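Local coordinates for protein with a SET domain within carboxy region (Cryptosporidium parvum, PDB 4LDG), which probably acts as a histone H4 methyltransferase of the SET8 type through its SET domain, at residues K110-P115 and K129-N134. Residues are numbered along the deposited sequence; the frame is centred on the assembly and turned at random.
Sequences KVIHLP and KYCILN
Ile112 and Cys131 make the apolar touch between strand 111-112 and helix 121-134, end atom to end atom, with Ile112 CD1 4.2 Å from Cys131 SG. The isoleucine suits this role because its longer branch reaches across to the helix: CG1 lies anti to the carbonyl carbon (chi1 -59°), and CD1 then continues fully extended (chi2 -180°). Cysteine, small and only weakly polar, suits a buried place beside the partly exposed Ile112, and both side chains also touch Phe163.

At the other end Lys110, its chain bent along its length, carries NZ to 4.2 Å from the backbone Asn134 O, too far for a hydrogen bond but consistent with a weak electrostatic attraction. A long, flexible lysine can bring its charge toward the helix backbone while its side chain also touches Ile136. The contact is light (97 Å² in all).

Behind it, Asn134 is held by bonds within the helix and by others to Ser91 and Lys88. Tyr130 O receives both Asn134 N, at 3.0 Å, and Asn134 ND2, at 3.1 Å, from opposite faces of the carbonyl plane; the side-chain bond is bent (136° at the hydrogen). That same ND2 sits over the centre of the Tyr130 ring and hydrogen-bonds to Ser91 OG, while OD1 accepts from Lys88 N. An amide suits this place by donating and accepting at once.

Lys110 and Val111 form a G1 bulge opposite Asp106 in the hairpin of strands 105-106 and 111-112, which meets helix 121-134, while Ile132 packs on SET-domain strands 163-166, 230-237 and 240-247.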
# COMPACT_ATOMS: atom_id res chain seq x y z
N LYS A 110 -4.59 -8.96 -11.10
CA LYS A 110 -3.68 -8.11 -10.33
C LYS A 110 -3.66 -8.49 -8.84
O LYS A 110 -3.92 -7.67 -7.96
CB LYS A 110 -4.02 -6.62 -10.53
CG LYS A 110 -4.18 -6.19 -11.99
CD LYS A 110 -2.95 -5.49 -12.57
CE LYS A 110 -3.34 -4.35 -13.51
NZ LYS A 110 -3.98 -3.20 -12.79
N VAL A 111 -3.39 -9.77 -8.59
CA VAL A 111 -3.29 -10.29 -7.25
C VAL A 111 -1.99 -11.02 -7.11
O VAL A 111 -1.45 -11.54 -8.09
CB VAL A 111 -4.40 -11.28 -6.87
CG1 VAL A 111 -5.72 -10.56 -6.72
CG2 VAL A 111 -4.53 -12.40 -7.90
N ILE A 112 -1.51 -11.06 -5.88
CA ILE A 112 -0.36 -11.84 -5.53
C ILE A 112 -0.90 -13.24 -5.26
O ILE A 112 -1.56 -13.47 -4.24
CB ILE A 112 0.38 -11.28 -4.32
CG1 ILE A 112 0.84 -9.87 -4.61
CG2 ILE A 112 1.61 -12.13 -4.01
CD1 ILE A 112 1.59 -9.25 -3.43
N HIS A 113 -0.62 -14.15 -6.20
CA HIS A 113 -1.19 -15.49 -6.22
C HIS A 113 -0.42 -16.46 -5.35
O HIS A 113 -1.03 -17.33 -4.74
CB HIS A 113 -1.20 -15.98 -7.68
CG HIS A 113 -1.60 -17.40 -7.84
ND1 HIS A 113 -2.89 -17.85 -7.59
CD2 HIS A 113 -0.90 -18.48 -8.26
CE1 HIS A 113 -2.95 -19.14 -7.83
NE2 HIS A 113 -1.76 -19.55 -8.23
N LEU A 114 0.92 -16.35 -5.30
CA LEU A 114 1.74 -17.25 -4.48
C LEU A 114 2.24 -16.55 -3.23
O LEU A 114 2.49 -15.37 -3.26
CB LEU A 114 2.95 -17.74 -5.26
CG LEU A 114 2.75 -18.68 -6.45
CD1 LEU A 114 4.07 -18.91 -7.19
CD2 LEU A 114 2.15 -20.01 -5.99
N PRO A 115 2.43 -17.28 -2.12
CA PRO A 115 3.12 -16.71 -0.97
C PRO A 115 4.49 -16.24 -1.38
O PRO A 115 5.08 -16.83 -2.28
CB PRO A 115 3.26 -17.90 -0.01
CG PRO A 115 2.21 -18.86 -0.41
CD PRO A 115 2.06 -18.70 -1.90
N LYS A 129 9.01 -4.23 -6.28
CA LYS A 129 9.25 -3.32 -7.39
C LYS A 129 8.20 -3.51 -8.48
O LYS A 129 7.62 -2.54 -8.97
CB LYS A 129 10.66 -3.56 -7.95
CG LYS A 129 11.03 -2.62 -9.09
CD LYS A 129 12.53 -2.58 -9.35
CE LYS A 129 12.78 -1.83 -10.64
NZ LYS A 129 14.20 -1.41 -10.87
N TYR A 130 7.92 -4.76 -8.83
CA TYR A 130 6.90 -5.01 -9.83
C TYR A 130 5.53 -4.51 -9.39
O TYR A 130 4.81 -3.92 -10.18
CB TYR A 130 6.84 -6.50 -10.19
CG TYR A 130 5.93 -6.81 -11.37
CD1 TYR A 130 6.43 -6.82 -12.69
CD2 TYR A 130 4.59 -7.09 -11.18
CE1 TYR A 130 5.63 -7.12 -13.76
CE2 TYR A 130 3.76 -7.36 -12.25
CZ TYR A 130 4.28 -7.37 -13.54
OH TYR A 130 3.44 -7.65 -14.60
N CYS A 131 5.13 -4.78 -8.15
CA CYS A 131 3.80 -4.31 -7.65
C CYS A 131 3.72 -2.77 -7.60
O CYS A 131 2.71 -2.17 -7.97
CB CYS A 131 3.51 -4.86 -6.28
SG CYS A 131 3.42 -6.66 -6.16
N ILE A 132 4.80 -2.14 -7.18
CA ILE A 132 4.81 -0.69 -7.11
C ILE A 132 4.55 -0.08 -8.48
O ILE A 132 3.71 0.81 -8.62
CB ILE A 132 6.13 -0.15 -6.54
CG1 ILE A 132 6.21 -0.45 -5.06
CG2 ILE A 132 6.19 1.37 -6.72
CD1 ILE A 132 7.55 -0.17 -4.44
N LEU A 133 5.27 -0.57 -9.49
CA LEU A 133 5.25 0.07 -10.81
C LEU A 133 4.06 -0.34 -11.68
O LEU A 133 3.67 0.43 -12.54
CB LEU A 133 6.56 -0.21 -11.55
CG LEU A 133 7.77 0.54 -10.98
CD1 LEU A 133 9.05 0.00 -11.54
CD2 LEU A 133 7.67 2.03 -11.24
N ASN A 134 3.49 -1.51 -11.45
CA ASN A 134 2.31 -1.95 -12.21
C ASN A 134 1.02 -1.84 -11.41
O ASN A 134 0.01 -2.38 -11.81
CB ASN A 134 2.51 -3.39 -12.71
CG ASN A 134 3.67 -3.49 -13.66
OD1 ASN A 134 3.62 -2.93 -14.75
ND2 ASN A 134 4.73 -4.17 -13.25